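Local atomic coordinates of trans-4-hydroxy-L-proline dehydratase (Clostridioides difficile 70-100-2010, PDB entry 6VXC), a protein that dehydrates trans-4-hydroxy-L-proline to (S)-1-pyrroline-5-carboxylate as a glycyl radical enzyme, in the anaerobic breakdown of hydroxyproline. Residues 108-114 with 135-140; 162-168 with 489-493; 359-365 with 394-400; 528-533 with 652-658. All coordinates share one frame; numbering follows the deposited sequence.

Contact 1. Residues 108-114 with 135-140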
loop_
_atom_site.group_PDB
_atom_site.type_symbol
_atom_site.label_atom_id
_atom_site.label_comp_id
_atom_site.label_asym_id
_atom_site.label_seq_id
_atom_site.Cartn_x
_atom_site.Cartn_y
_atom_site.Cartn_z
ATOM N N CYS A 108 0.644 14.363 -16.010
ATOM C CA CYS A 108 -0.263 15.314 -16.621
ATOM C C CYS A 108 -1.134 14.536 -17.592
ATOM O O CYS A 108 -0.667 14.132 -18.658
ATOM C CB CYS A 108 0.522 16.413 -17.325
ATOM S SG CYS A 108 -0.518 17.590 -18.157
ATOM N N HIS A 109 -2.386 14.301 -17.223
ATOM C CA HIS A 109 -3.228 13.417 -18.019
ATOM C C HIS A 109 -3.472 13.984 -19.412
ATOM O O HIS A 109 -3.466 15.198 -19.619
ATOM C CB HIS A 109 -4.570 13.185 -17.327
ATOM C CG HIS A 109 -4.453 12.425 -16.048
ATOM N ND1 HIS A 109 -4.664 13.003 -14.816
ATOM C CD2 HIS A 109 -4.118 11.136 -15.809
ATOM C CE1 HIS A 109 -4.471 12.099 -13.874
ATOM N NE2 HIS A 109 -4.136 10.960 -14.449
ATOM N N THR A 110 -3.638 13.084 -20.379
ATOM C CA THR A 110 -4.155 13.459 -21.686
ATOM C C THR A 110 -5.670 13.627 -21.609
ATOM O O THR A 110 -6.332 13.145 -20.682
ATOM C CB THR A 110 -3.822 12.405 -22.744
ATOM O OG1 THR A 110 -4.545 11.204 -22.453
ATOM C CG2 THR A 110 -2.340 12.097 -22.767
ATOM N N MET A 111 -6.229 14.309 -22.612
ATOM C CA MET A 111 -7.680 14.418 -22.670
ATOM C C MET A 111 -8.322 13.047 -22.826
ATOM O O MET A 111 -9.435 12.824 -22.338
ATOM C CB MET A 111 -8.097 15.371 -23.791
ATOM C CG MET A 111 -7.544 16.793 -23.627
ATOM S SD MET A 111 -7.901 17.598 -22.046
ATOM C CE MET A 111 -9.694 17.590 -22.060
ATOM N N GLU A 112 -7.636 12.110 -23.489
ATOM C CA GLU A 112 -8.164 10.752 -23.551
ATOM C C GLU A 112 -8.168 10.102 -22.172
ATOM O O GLU A 112 -9.104 9.375 -21.835
ATOM C CB GLU A 112 -7.374 9.890 -24.536
ATOM C CG GLU A 112 -8.008 8.508 -24.694
ATOM C CD GLU A 112 -7.189 7.531 -25.521
ATOM O OE1 GLU A 112 -6.066 7.884 -25.944
ATOM O OE2 GLU A 112 -7.688 6.408 -25.766
ATOM N N ASP A 113 -7.122 10.331 -21.371
ATOM C CA ASP A 113 -7.112 9.836 -20.000
ATOM C C ASP A 113 -8.364 10.273 -19.257
ATOM O O ASP A 113 -9.006 9.475 -18.566
ATOM C CB ASP A 113 -5.872 10.330 -19.249
ATOM C CG ASP A 113 -4.602 9.611 -19.650
ATOM O OD1 ASP A 113 -4.659 8.445 -20.071
ATOM O OD2 ASP A 113 -3.525 10.220 -19.508
ATOM N N LEU A 114 -8.705 11.557 -19.362
ATOM C CA LEU A 114 -9.882 12.064 -18.672
ATOM C C LEU A 114 -11.134 11.373 -19.170
ATOM O O LEU A 114 -12.006 11.006 -18.377
ATOM C CB LEU A 114 -9.997 13.572 -18.864
ATOM C CG LEU A 114 -8.819 14.366 -18.312
ATOM C CD1 LEU A 114 -9.110 15.861 -18.352
ATOM C CD2 LEU A 114 -8.471 13.904 -16.909
ATOM N N HIS A 135 -8.241 21.849 -17.463
ATOM C CA HIS A 135 -7.118 20.949 -17.696
ATOM C C HIS A 135 -6.599 21.100 -19.120
ATOM O O HIS A 135 -5.385 21.129 -19.348
ATOM C CB HIS A 135 -7.522 19.496 -17.434
ATOM C CG HIS A 135 -6.380 18.541 -17.551
ATOM N ND1 HIS A 135 -5.414 18.417 -16.577
ATOM C CD2 HIS A 135 -6.006 17.718 -18.555
ATOM C CE1 HIS A 135 -4.513 17.532 -16.960
ATOM N NE2 HIS A 135 -4.850 17.088 -18.158
ATOM N N LYS A 136 -7.511 21.189 -20.090
ATOM C CA LYS A 136 -7.104 21.302 -21.481
ATOM C C LYS A 136 -6.403 22.624 -21.750
ATOM O O LYS A 136 -5.393 22.660 -22.460
ATOM C CB LYS A 136 -8.316 21.162 -22.401
ATOM C CG LYS A 136 -7.933 21.215 -23.866
ATOM C CD LYS A 136 -9.135 21.343 -24.775
ATOM C CE LYS A 136 -8.739 20.988 -26.203
ATOM N NZ LYS A 136 -9.754 21.421 -27.195
ATOM N N GLU A 137 -6.911 23.717 -21.180
ATOM C CA GLU A 137 -6.445 25.047 -21.552
ATOM C C GLU A 137 -5.346 25.591 -20.655
ATOM O O GLU A 137 -4.481 26.329 -21.135
ATOM C CB GLU A 137 -7.610 26.032 -21.547
ATOM C CG GLU A 137 -8.702 25.708 -22.532
ATOM C CD GLU A 137 -9.849 26.698 -22.465
ATOM O OE1 GLU A 137 -10.737 26.634 -23.344
ATOM O OE2 GLU A 137 -9.861 27.545 -21.543
ATOM N N GLU A 138 -5.351 25.263 -19.371
ATOM C CA GLU A 138 -4.349 25.794 -18.459
ATOM C C GLU A 138 -3.286 24.779 -18.057
ATOM O O GLU A 138 -2.119 25.148 -17.912
ATOM C CB GLU A 138 -5.013 26.336 -17.191
ATOM C CG GLU A 138 -6.167 27.306 -17.391
ATOM C CD GLU A 138 -5.790 28.542 -18.194
ATOM O OE1 GLU A 138 -6.648 29.015 -18.975
ATOM O OE2 GLU A 138 -4.663 29.064 -18.015
ATOM N N ILE A 139 -3.662 23.515 -17.850
ATOM C CA ILE A 139 -2.770 22.530 -17.242
ATOM C C ILE A 139 -1.873 21.861 -18.277
ATOM O O ILE A 139 -0.650 21.850 -18.124
ATOM C CB ILE A 139 -3.569 21.466 -16.458
ATOM C CG1 ILE A 139 -4.465 22.128 -15.409
ATOM C CG2 ILE A 139 -2.612 20.488 -15.778
ATOM C CD1 ILE A 139 -3.744 23.090 -14.502
ATOM N N ILE A 140 -2.473 21.254 -19.303
ATOM C CA ILE A 140 -1.681 20.535 -20.307
ATOM C C ILE A 140 -0.629 21.427 -20.956
ATOM O O ILE A 140 0.535 21.006 -21.049
ATOM C CB ILE A 140 -2.611 19.879 -21.342
ATOM C CG1 ILE A 140 -3.360 18.711 -20.706
ATOM C CG2 ILE A 140 -1.833 19.423 -22.563
ATOM C CD1 ILE A 140 -4.241 17.992 -21.666
#
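The imidazole of H135 turns its edge to H109 O and M111 SD, both near the ring plane, while L114 CD1 and C108 SG approach it obliquely. L114 CD1 comes within 3.6 Å of H135 CD2, whereas C108 SG stands 5.0 Å from the centroid of the H135 ring. The edge contact carries the single hydrogen bond between the segments: H135 NE2 donates to H109 O at 2.8 Å along a straight N-H...O line (180°). The oxygen lies in the ring plane, yet the donor sits above the plane of the accepting carbonyl, 38° out of it. With CG of H135 anti to the backbone N (chi1 -175°), the ring extends from helix 129-143 to the loop that leads into helix 111-119.

Apolar and sulfur groups pack beside this bond. I140 CD1 lies 3.5 Å from H109 O, and C108 SG rests 3.8 Å from I140 CA. M111, bent at chi2 and chi3, crosses K136 at about a right angle and brings its SD to 3.6 Å from K136 CB. Next to the bonded carbonyl, T110 and D113 form the capping box of helix 111-119.

The buried carbonyl just before the helix cap is thus satisfied by a histidine N-H, and because H135 NE2 is the donor to H109 O, that nitrogen must carry a proton.

Contact 2. Residues 162-168 with 489-493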
loop_
_atom_site.group_PDB
_atom_site.type_symbol
_atom_site.label_atom_id
_atom_site.label_comp_id
_atom_site.label_asym_id
_atom_site.label_seq_id
_atom_site.Cartn_x
_atom_site.Cartn_y
_atom_site.Cartn_z
ATOM N N ALA A 162 10.604 -2.664 -23.457
ATOM C CA ALA A 162 10.037 -3.908 -23.968
ATOM C C ALA A 162 9.527 -4.784 -22.827
ATOM O O ALA A 162 8.413 -5.318 -22.898
ATOM C CB ALA A 162 11.073 -4.650 -24.809
ATOM N N ALA A 163 10.318 -4.919 -21.765
ATOM C CA ALA A 163 9.909 -5.743 -20.633
ATOM C C ALA A 163 8.687 -5.153 -19.943
ATOM O O ALA A 163 7.716 -5.860 -19.669
ATOM C CB ALA A 163 11.079 -5.890 -19.660
ATOM N N TYR A 164 8.695 -3.840 -19.713
ATOM C CA TYR A 164 7.541 -3.167 -19.125
ATOM C C TYR A 164 6.285 -3.393 -19.959
ATOM O O TYR A 164 5.247 -3.837 -19.445
ATOM C CB TYR A 164 7.862 -1.670 -18.976
ATOM C CG TYR A 164 6.692 -0.762 -18.654
ATOM C CD1 TYR A 164 6.117 -0.740 -17.383
ATOM C CD2 TYR A 164 6.200 0.122 -19.609
ATOM C CE1 TYR A 164 5.062 0.106 -17.096
ATOM C CE2 TYR A 164 5.158 0.977 -19.333
ATOM C CZ TYR A 164 4.589 0.967 -18.082
ATOM O OH TYR A 164 3.547 1.829 -17.852
ATOM N N GLU A 165 6.387 -3.170 -21.270
ATOM C CA GLU A 165 5.229 -3.318 -22.143
ATOM C C GLU A 165 4.732 -4.753 -22.196
ATOM O O GLU A 165 3.539 -4.978 -22.405
ATOM C CB GLU A 165 5.572 -2.823 -23.546
ATOM C CG GLU A 165 5.509 -1.338 -23.660
ATOM C CD GLU A 165 6.121 -0.847 -24.947
ATOM O OE1 GLU A 165 6.400 -1.695 -25.831
ATOM O OE2 GLU A 165 6.338 0.378 -25.064
ATOM N N ALA A 166 5.622 -5.727 -22.021
ATOM C CA ALA A 166 5.257 -7.141 -22.056
ATOM C C ALA A 166 4.685 -7.670 -20.741
ATOM O O ALA A 166 4.273 -8.830 -20.689
ATOM C CB ALA A 166 6.479 -7.980 -22.425
ATOM N N GLY A 167 4.670 -6.875 -19.683
ATOM C CA GLY A 167 4.171 -7.351 -18.412
ATOM C C GLY A 167 5.162 -8.149 -17.593
ATOM O O GLY A 167 4.737 -8.905 -16.720
ATOM N N MET A 168 6.475 -7.989 -17.833
ATOM C CA MET A 168 7.471 -8.623 -16.976
ATOM C C MET A 168 7.506 -7.982 -15.590
ATOM O O MET A 168 7.879 -8.631 -14.611
ATOM C CB MET A 168 8.874 -8.536 -17.604
ATOM C CG MET A 168 9.035 -9.207 -18.963
ATOM S SD MET A 168 8.393 -10.913 -18.987
ATOM C CE MET A 168 9.317 -11.714 -17.661
ATOM N N SER A 489 3.791 -11.407 -26.293
ATOM C CA SER A 489 4.127 -10.220 -27.072
ATOM C C SER A 489 4.852 -10.562 -28.365
ATOM O O SER A 489 5.049 -9.667 -29.189
ATOM C CB SER A 489 4.977 -9.244 -26.259
ATOM O OG SER A 489 6.288 -9.746 -26.092
ATOM N N LYS A 490 5.244 -11.826 -28.560
ATOM C CA LYS A 490 5.923 -12.270 -29.777
ATOM C C LYS A 490 7.187 -11.451 -30.030
ATOM O O LYS A 490 7.524 -11.117 -31.166
ATOM C CB LYS A 490 4.969 -12.217 -30.973
ATOM C CG LYS A 490 4.070 -13.467 -31.105
ATOM C CD LYS A 490 2.653 -13.111 -31.541
ATOM C CE LYS A 490 2.102 -14.031 -32.616
ATOM N NZ LYS A 490 2.373 -15.475 -32.342
ATOM N N LYS A 491 7.891 -11.120 -28.950
ATOM C CA LYS A 491 9.146 -10.390 -29.012
ATOM C C LYS A 491 10.188 -11.099 -28.165
ATOM O O LYS A 491 9.860 -11.855 -27.241
ATOM C CB LYS A 491 9.004 -8.947 -28.521
ATOM C CG LYS A 491 7.990 -8.142 -29.290
ATOM C CD LYS A 491 8.303 -6.647 -29.263
ATOM C CE LYS A 491 8.525 -6.104 -27.879
ATOM N NZ LYS A 491 8.570 -4.596 -27.871
ATOM N N GLN A 492 11.453 -10.833 -28.488
ATOM C CA GLN A 492 12.579 -11.279 -27.671
ATOM C C GLN A 492 12.701 -10.333 -26.480
ATOM O O GLN A 492 13.235 -9.231 -26.601
ATOM C CB GLN A 492 13.864 -11.296 -28.493
ATOM C CG GLN A 492 15.057 -11.903 -27.766
ATOM C CD GLN A 492 14.929 -13.410 -27.566
ATOM O OE1 GLN A 492 14.050 -14.051 -28.130
ATOM N NE2 GLN A 492 15.795 -13.970 -26.743
ATOM N N ILE A 493 12.250 -10.779 -25.312
ATOM C CA ILE A 493 12.221 -9.949 -24.113
ATOM C C ILE A 493 13.382 -10.274 -23.182
ATOM O O ILE A 493 13.982 -9.373 -22.602
ATOM C CB ILE A 493 10.857 -10.101 -23.392
ATOM C CG1 ILE A 493 9.716 -9.592 -24.292
ATOM C CG2 ILE A 493 10.861 -9.445 -22.001
ATOM C CD1 ILE A 493 9.860 -8.136 -24.678
#
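A Schellman motif closes helix 158-166, and the last turn of that helix, A162 to A166 with M168 beyond it, packs on I493 at the end of the small antiparallel pair 485-486/491-492. G167, at positive phi (82°), lets the chain leave the helix: M168 N reaches back to A163 O at 3.1 Å and G167 N to Y164 O. The departing chain then brings M168 to the same side as the alanines, and N472 holds it there through backbone bonding with M168 and a side-chain bond to G167 O.

I493 does most of the touching, and its two branches divide the work. CG1 is anti to the carbonyl carbon (chi1 -63°), which, with the bend at chi2, brings CD1 onto the helix turn, where it lies 3.7 Å from A162 CB and 4.1 Å from A166 CB. CG2 takes the other direction, towards A163 and M168. L479 of helix 473-481 touches both I493 and M168, so the apolar cluster continues into the neighbouring helix, while M520 of helix 506-538 borders A163 and M168.

Towards solvent the contact becomes polar but loose. K491 NZ stops 4.2 Å from E165 OE1, too far for a salt bridge although the charges are opposite, and it ends 4.0 Å from A162 CB. S489 OG, facing A166 CB, is held by D486 instead. The tightest side-chain approach is made by the second isoleucine branch, with I493 CG2 lying 3.6 Å from M168 CG.

Contact 3. Residues 359-365 with 394-400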
loop_
_atom_site.group_PDB
_atom_site.type_symbol
_atom_site.label_atom_id
_atom_site.label_comp_id
_atom_site.label_asym_id
_atom_site.label_seq_id
_atom_site.Cartn_x
_atom_site.Cartn_y
_atom_site.Cartn_z
ATOM N N ASP A 359 -6.735 3.764 -0.724
ATOM C CA ASP A 359 -5.358 4.251 -0.753
ATOM C C ASP A 359 -4.508 3.631 0.347
ATOM O O ASP A 359 -3.479 4.202 0.713
ATOM C CB ASP A 359 -5.310 5.784 -0.648
ATOM C CG ASP A 359 -4.137 6.409 -1.435
ATOM O OD1 ASP A 359 -3.327 5.679 -2.041
ATOM O OD2 ASP A 359 -4.047 7.650 -1.441
ATOM N N PHE A 360 -4.936 2.496 0.911
ATOM C CA PHE A 360 -4.063 1.625 1.691
ATOM C C PHE A 360 -3.436 2.348 2.880
ATOM O O PHE A 360 -2.238 2.229 3.138
ATOM C CB PHE A 360 -2.968 1.009 0.805
ATOM C CG PHE A 360 -3.495 0.155 -0.291
ATOM C CD1 PHE A 360 -3.913 0.714 -1.481
ATOM C CD2 PHE A 360 -3.594 -1.213 -0.129
ATOM C CE1 PHE A 360 -4.408 -0.065 -2.484
ATOM C CE2 PHE A 360 -4.093 -1.999 -1.136
ATOM C CZ PHE A 360 -4.508 -1.418 -2.319
ATOM N N ALA A 361 -4.261 3.079 3.625
ATOM C CA ALA A 361 -3.821 3.726 4.859
ATOM C C ALA A 361 -3.965 2.698 5.974
ATOM O O ALA A 361 -5.063 2.454 6.471
ATOM C CB ALA A 361 -4.616 4.990 5.152
ATOM N N ASN A 362 -2.851 2.094 6.355
ATOM C CA ASN A 362 -2.826 0.896 7.181
ATOM C C ASN A 362 -2.564 1.265 8.645
ATOM O O ASN A 362 -1.498 1.782 8.978
ATOM C CB ASN A 362 -1.750 -0.042 6.630
ATOM C CG ASN A 362 -1.769 -1.411 7.268
ATOM O OD1 ASN A 362 -2.054 -1.562 8.448
ATOM N ND2 ASN A 362 -1.393 -2.420 6.490
ATOM N N ILE A 363 -3.524 0.965 9.518
ATOM C CA ILE A 363 -3.406 1.217 10.951
ATOM C C ILE A 363 -3.127 -0.108 11.661
ATOM O O ILE A 363 -3.800 -1.110 11.404
ATOM C CB ILE A 363 -4.670 1.922 11.486
ATOM C CG1 ILE A 363 -4.818 3.294 10.793
ATOM C CG2 ILE A 363 -4.605 2.062 13.005
ATOM C CD1 ILE A 363 -6.056 4.104 11.153
ATOM N N ASN A 364 -2.093 -0.114 12.519
ATOM C CA ASN A 364 -1.631 -1.271 13.282
ATOM C C ASN A 364 -2.071 -1.091 14.744
ATOM O O ASN A 364 -1.569 -0.203 15.439
ATOM C CB ASN A 364 -0.107 -1.388 13.218
ATOM C CG ASN A 364 0.431 -2.030 11.931
ATOM O OD1 ASN A 364 1.561 -2.497 11.934
ATOM N ND2 ASN A 364 -0.338 -2.013 10.835
ATOM N N THR A 365 -2.978 -1.935 15.217
ATOM C CA THR A 365 -3.497 -1.870 16.579
ATOM C C THR A 365 -3.052 -3.104 17.356
ATOM O O THR A 365 -3.055 -4.222 16.827
ATOM C CB THR A 365 -5.038 -1.734 16.553
ATOM O OG1 THR A 365 -5.395 -0.500 15.927
ATOM C CG2 THR A 365 -5.665 -1.760 17.954
ATOM N N GLN A 394 -11.804 2.073 4.035
ATOM C CA GLN A 394 -10.708 2.947 4.442
ATOM C C GLN A 394 -11.060 3.506 5.813
ATOM O O GLN A 394 -12.206 3.854 6.036
ATOM C CB GLN A 394 -10.508 4.102 3.468
ATOM C CG GLN A 394 -10.144 3.725 2.046
ATOM C CD GLN A 394 -9.386 4.862 1.360
ATOM O OE1 GLN A 394 -8.164 4.947 1.470
ATOM N NE2 GLN A 394 -10.101 5.726 0.651
ATOM N N PRO A 395 -10.097 3.571 6.737
ATOM C CA PRO A 395 -8.725 3.095 6.621
ATOM C C PRO A 395 -8.674 1.569 6.637
ATOM O O PRO A 395 -9.690 0.894 6.846
ATOM C CB PRO A 395 -8.056 3.656 7.871
ATOM C CG PRO A 395 -9.174 3.666 8.887
ATOM C CD PRO A 395 -10.399 4.041 8.101
ATOM N N SER A 396 -7.481 1.040 6.421
ATOM C CA SER A 396 -7.227 -0.391 6.493
ATOM C C SER A 396 -6.822 -0.685 7.935
ATOM O O SER A 396 -5.661 -0.500 8.320
ATOM C CB SER A 396 -6.158 -0.771 5.467
ATOM O OG SER A 396 -5.869 -2.147 5.468
ATOM N N SER A 397 -7.798 -1.125 8.748
ATOM C CA SER A 397 -7.637 -1.246 10.197
ATOM C C SER A 397 -7.256 -2.683 10.550
ATOM O O SER A 397 -8.076 -3.602 10.433
ATOM C CB SER A 397 -8.918 -0.824 10.920
ATOM O OG SER A 397 -8.767 -0.975 12.326
ATOM N N ASN A 398 -6.023 -2.871 10.998
ATOM C CA ASN A 398 -5.453 -4.197 11.209
ATOM C C ASN A 398 -4.890 -4.307 12.617
ATOM O O ASN A 398 -4.776 -3.315 13.342
ATOM C CB ASN A 398 -4.362 -4.478 10.170
ATOM C CG ASN A 398 -4.887 -4.363 8.781
ATOM O OD1 ASN A 398 -5.825 -5.053 8.421
ATOM N ND2 ASN A 398 -4.355 -3.445 8.023
ATOM N N VAL A 399 -4.467 -5.520 12.979
ATOM C CA VAL A 399 -3.944 -5.791 14.309
ATOM C C VAL A 399 -2.558 -6.419 14.210
ATOM O O VAL A 399 -2.265 -7.176 13.280
ATOM C CB VAL A 399 -4.913 -6.691 15.116
ATOM C CG1 VAL A 399 -6.260 -5.983 15.253
ATOM C CG2 VAL A 399 -5.063 -8.080 14.501
ATOM N N GLN A 400 -1.691 -6.028 15.139
ATOM C CA GLN A 400 -0.431 -6.702 15.408
ATOM C C GLN A 400 -0.634 -7.649 16.583
ATOM O O GLN A 400 -1.046 -7.227 17.669
ATOM C CB GLN A 400 0.687 -5.707 15.719
ATOM C CG GLN A 400 1.508 -5.256 14.523
ATOM C CD GLN A 400 2.807 -4.576 14.940
ATOM O OE1 GLN A 400 3.565 -5.109 15.751
ATOM N NE2 GLN A 400 3.048 -3.373 14.420
HETATM O O HOH W 1 -7.047 3.264 3.529
HETATM O O HOH W 2 -6.241 -0.948 13.491
#
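Strands 362-365 and 396-400 run parallel, their axes 4.3 Å apart at closest and inclined by 34°, with backbone bonds from S396 N to A361 O through to Q400 N to T365 O. They are the two strands of a beta-alpha-beta unit linked through helix 378-390, consistent with the alpha/beta barrel of glycyl radical enzymes.

On the face carrying N362, N364 and N398, amides bridge the strands. N398 ND2 donates to N362 OD1 at 3.0 Å, the oxygen lying in the N398 amide plane but the donor well above the N362 carbonyl plane (57° out of it). N398 ND2 also reaches S396 OG. N398 OD1 accepts from A425 N, and N362 ND2 is held by G453 O and Y427 OH. Farther along, Q400 NE2 meets N364 OD1 at 3.0 Å with the two amide planes perpendicular; T451 N is a second donor to that oxygen, and T429 holds Q400 OE1.

The opposite face, with I363, T365, S397 and V399, mixes apolar and hydroxyl groups: I363 CD1 lies 3.9 Å from P395 CB, and W335 of helix 324-339 touches both residues. Before the strands, cis-P395 follows Q394, whose OE1 accepts from D359 N at 2.9 Å.

A water ties T365 to the partner strand: it sits 2.6 Å from T365 OG1 and 2.8 Å from S397 OG, and donates to N398 O at 2.8 Å.

Contact 4. Residues 528-533 with 652-658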
loop_
_atom_site.group_PDB
_atom_site.type_symbol
_atom_site.label_atom_id
_atom_site.label_comp_id
_atom_site.label_asym_id
_atom_site.label_seq_id
_atom_site.Cartn_x
_atom_site.Cartn_y
_atom_site.Cartn_z
ATOM N N ASN A 528 15.177 1.565 -12.069
ATOM C CA ASN A 528 14.930 2.079 -10.719
ATOM C C ASN A 528 15.937 3.160 -10.334
ATOM O O ASN A 528 15.569 4.167 -9.723
ATOM C CB ASN A 528 15.012 0.947 -9.699
ATOM C CG ASN A 528 13.765 0.085 -9.654
ATOM O OD1 ASN A 528 12.790 0.320 -10.371
ATOM N ND2 ASN A 528 13.819 -0.967 -8.833
ATOM N N ALA A 529 17.221 2.945 -10.640
ATOM C CA ALA A 529 18.244 3.911 -10.233
ATOM C C ALA A 529 18.027 5.252 -10.916
ATOM O O ALA A 529 18.084 6.302 -10.276
ATOM C CB ALA A 529 19.647 3.370 -10.525
ATOM N N VAL A 530 17.765 5.230 -12.223
ATOM C CA VAL A 530 17.389 6.452 -12.930
ATOM C C VAL A 530 16.190 7.109 -12.259
ATOM O O VAL A 530 16.155 8.331 -12.067
ATOM C CB VAL A 530 17.107 6.149 -14.415
ATOM C CG1 VAL A 530 16.466 7.354 -15.099
ATOM C CG2 VAL A 530 18.404 5.751 -15.139
ATOM N N ILE A 531 15.163 6.313 -11.940
ATOM C CA ILE A 531 13.935 6.859 -11.360
ATOM C C ILE A 531 14.190 7.429 -9.974
ATOM O O ILE A 531 13.622 8.463 -9.599
ATOM C CB ILE A 531 12.827 5.783 -11.357
ATOM C CG1 ILE A 531 12.393 5.509 -12.797
ATOM C CG2 ILE A 531 11.634 6.196 -10.489
ATOM C CD1 ILE A 531 11.612 4.251 -12.958
ATOM N N GLU A 532 15.042 6.770 -9.190
ATOM C CA GLU A 532 15.377 7.287 -7.875
ATOM C C GLU A 532 16.007 8.677 -7.976
ATOM O O GLU A 532 15.687 9.569 -7.182
ATOM C CB GLU A 532 16.320 6.319 -7.164
ATOM C CG GLU A 532 16.511 6.638 -5.704
ATOM C CD GLU A 532 17.373 5.638 -4.959
ATOM O OE1 GLU A 532 17.710 4.567 -5.524
ATOM O OE2 GLU A 532 17.701 5.946 -3.795
ATOM N N ASN A 533 16.896 8.881 -8.955
ATOM C CA ASN A 533 17.474 10.206 -9.178
ATOM C C ASN A 533 16.413 11.231 -9.535
ATOM O O ASN A 533 16.410 12.347 -9.016
ATOM C CB ASN A 533 18.516 10.139 -10.285
ATOM C CG ASN A 533 19.828 9.654 -9.792
ATOM O OD1 ASN A 533 20.605 10.431 -9.260
ATOM N ND2 ASN A 533 20.097 8.373 -9.961
ATOM N N THR A 652 21.096 1.204 -3.245
ATOM C CA THR A 652 20.244 2.253 -3.782
ATOM C C THR A 652 21.067 3.525 -3.982
ATOM O O THR A 652 22.140 3.684 -3.405
ATOM C CB THR A 652 19.068 2.553 -2.850
ATOM O OG1 THR A 652 19.567 3.179 -1.661
ATOM C CG2 THR A 652 18.274 1.254 -2.502
ATOM N N VAL A 653 20.527 4.445 -4.784
ATOM C CA VAL A 653 21.276 5.657 -5.122
ATOM C C VAL A 653 21.536 6.485 -3.877
ATOM O O VAL A 653 22.637 7.002 -3.679
ATOM C CB VAL A 653 20.537 6.483 -6.188
ATOM C CG1 VAL A 653 21.238 7.824 -6.412
ATOM C CG2 VAL A 653 20.465 5.713 -7.491
ATOM N N CYS A 654 20.554 6.553 -2.978
ATOM C CA CYS A 654 20.613 7.462 -1.843
ATOM C C CYS A 654 21.089 6.797 -0.559
ATOM O O CYS A 654 20.752 7.263 0.531
ATOM C CB CYS A 654 19.257 8.135 -1.653
ATOM S SG CYS A 654 18.891 9.191 -3.116
ATOM N N GLY A 655 21.862 5.720 -0.667
ATOM C CA GLY A 655 22.604 5.187 0.454
ATOM C C GLY A 655 21.980 4.041 1.230
ATOM O O GLY A 655 22.484 3.710 2.308
ATOM N N GLY A 656 20.922 3.415 0.716
ATOM C CA GLY A 656 20.341 2.239 1.311
ATOM C C GLY A 656 20.637 0.991 0.502
ATOM O O GLY A 656 21.631 0.916 -0.230
ATOM N N GLU A 657 19.767 -0.013 0.642
ATOM C CA GLU A 657 19.924 -1.253 -0.108
ATOM C C GLU A 657 18.559 -1.800 -0.512
ATOM O O GLU A 657 17.522 -1.440 0.055
ATOM C CB GLU A 657 20.679 -2.313 0.693
ATOM C CG GLU A 657 19.840 -2.946 1.771
ATOM C CD GLU A 657 20.547 -4.075 2.525
ATOM O OE1 GLU A 657 21.729 -4.370 2.221
ATOM O OE2 GLU A 657 19.908 -4.658 3.436
ATOM N N TYR A 658 18.583 -2.691 -1.501
ATOM C CA TYR A 658 17.388 -3.381 -1.952
ATOM C C TYR A 658 17.089 -4.567 -1.051
ATOM O O TYR A 658 17.998 -5.205 -0.502
ATOM C CB TYR A 658 17.535 -3.862 -3.403
ATOM C CG TYR A 658 17.126 -2.798 -4.361
ATOM C CD1 TYR A 658 18.028 -1.814 -4.751
ATOM C CD2 TYR A 658 15.826 -2.729 -4.834
ATOM C CE1 TYR A 658 17.657 -0.824 -5.600
ATOM C CE2 TYR A 658 15.437 -1.722 -5.697
ATOM C CZ TYR A 658 16.366 -0.774 -6.071
ATOM O OH TYR A 658 15.996 0.231 -6.914
HETATM O O HOH W 3 17.376 2.396 -7.141
HETATM O O HOH W 4 17.330 4.758 -1.223
#
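Hydrogen bonds to E532 dominate this contact. Its carboxylate receives two successive backbone N-H groups, V653 N to OE1 at 2.9 Å and C654 N to OE2 at 3.0 Å, each meeting its oxygen from above the carboxylate plane. An extended chain, CG anti to the backbone N (chi1 -169°), spans the gap from helix 506-538 to the turn. R568 adds a long, weak ion pair at E532 OE1.

Two waters widen the polar network: one donates to E532 OE1 and sits 2.6 Å from Y658 OH, the other donates to E532 OE2 and pairs with T652 OG1. N528 ND2 makes a weak bond to Y658 OH, its amide nearly parallel to the phenol ring (7°).

Apolar contact comes from V653, whose CG2 lies 3.9 Å from A529 CB. V653 CG2 also packs against the N533 amide, 3.6 Å from N533 ND2, which is fixed by its own bond to A529 O.

The arrangement is that of a helix carboxylate gripping a type I beta turn, T652 to G655, through adjacent amides; the turn leads into strand 657-661, an outer strand of a three-stranded parallel sheet.

Contact 3 is the one beside the active site: the F360 side chain lies about 4 Å from that of C454, the probable cysteine radical site, and about 4 Å from a bound glycerol, probably from the crystallisation liquor, while the N362 side chain is about 7 Å from that of E456, the probable proton acceptor. F360 also packs edge-to-face on Y786, next to G785, which carries the radical in the activated enzyme but not in this crystal. The other contacts centre 28 to 35 Å from contact 3. Contacts 2 and 4 approach to about 9 Å between nearest atoms; helix 506-538, which carries one segment of contact 4, touches contact 2 through M520. Contact 1 comes within about 11 Å of contact 2 at the nearest atoms.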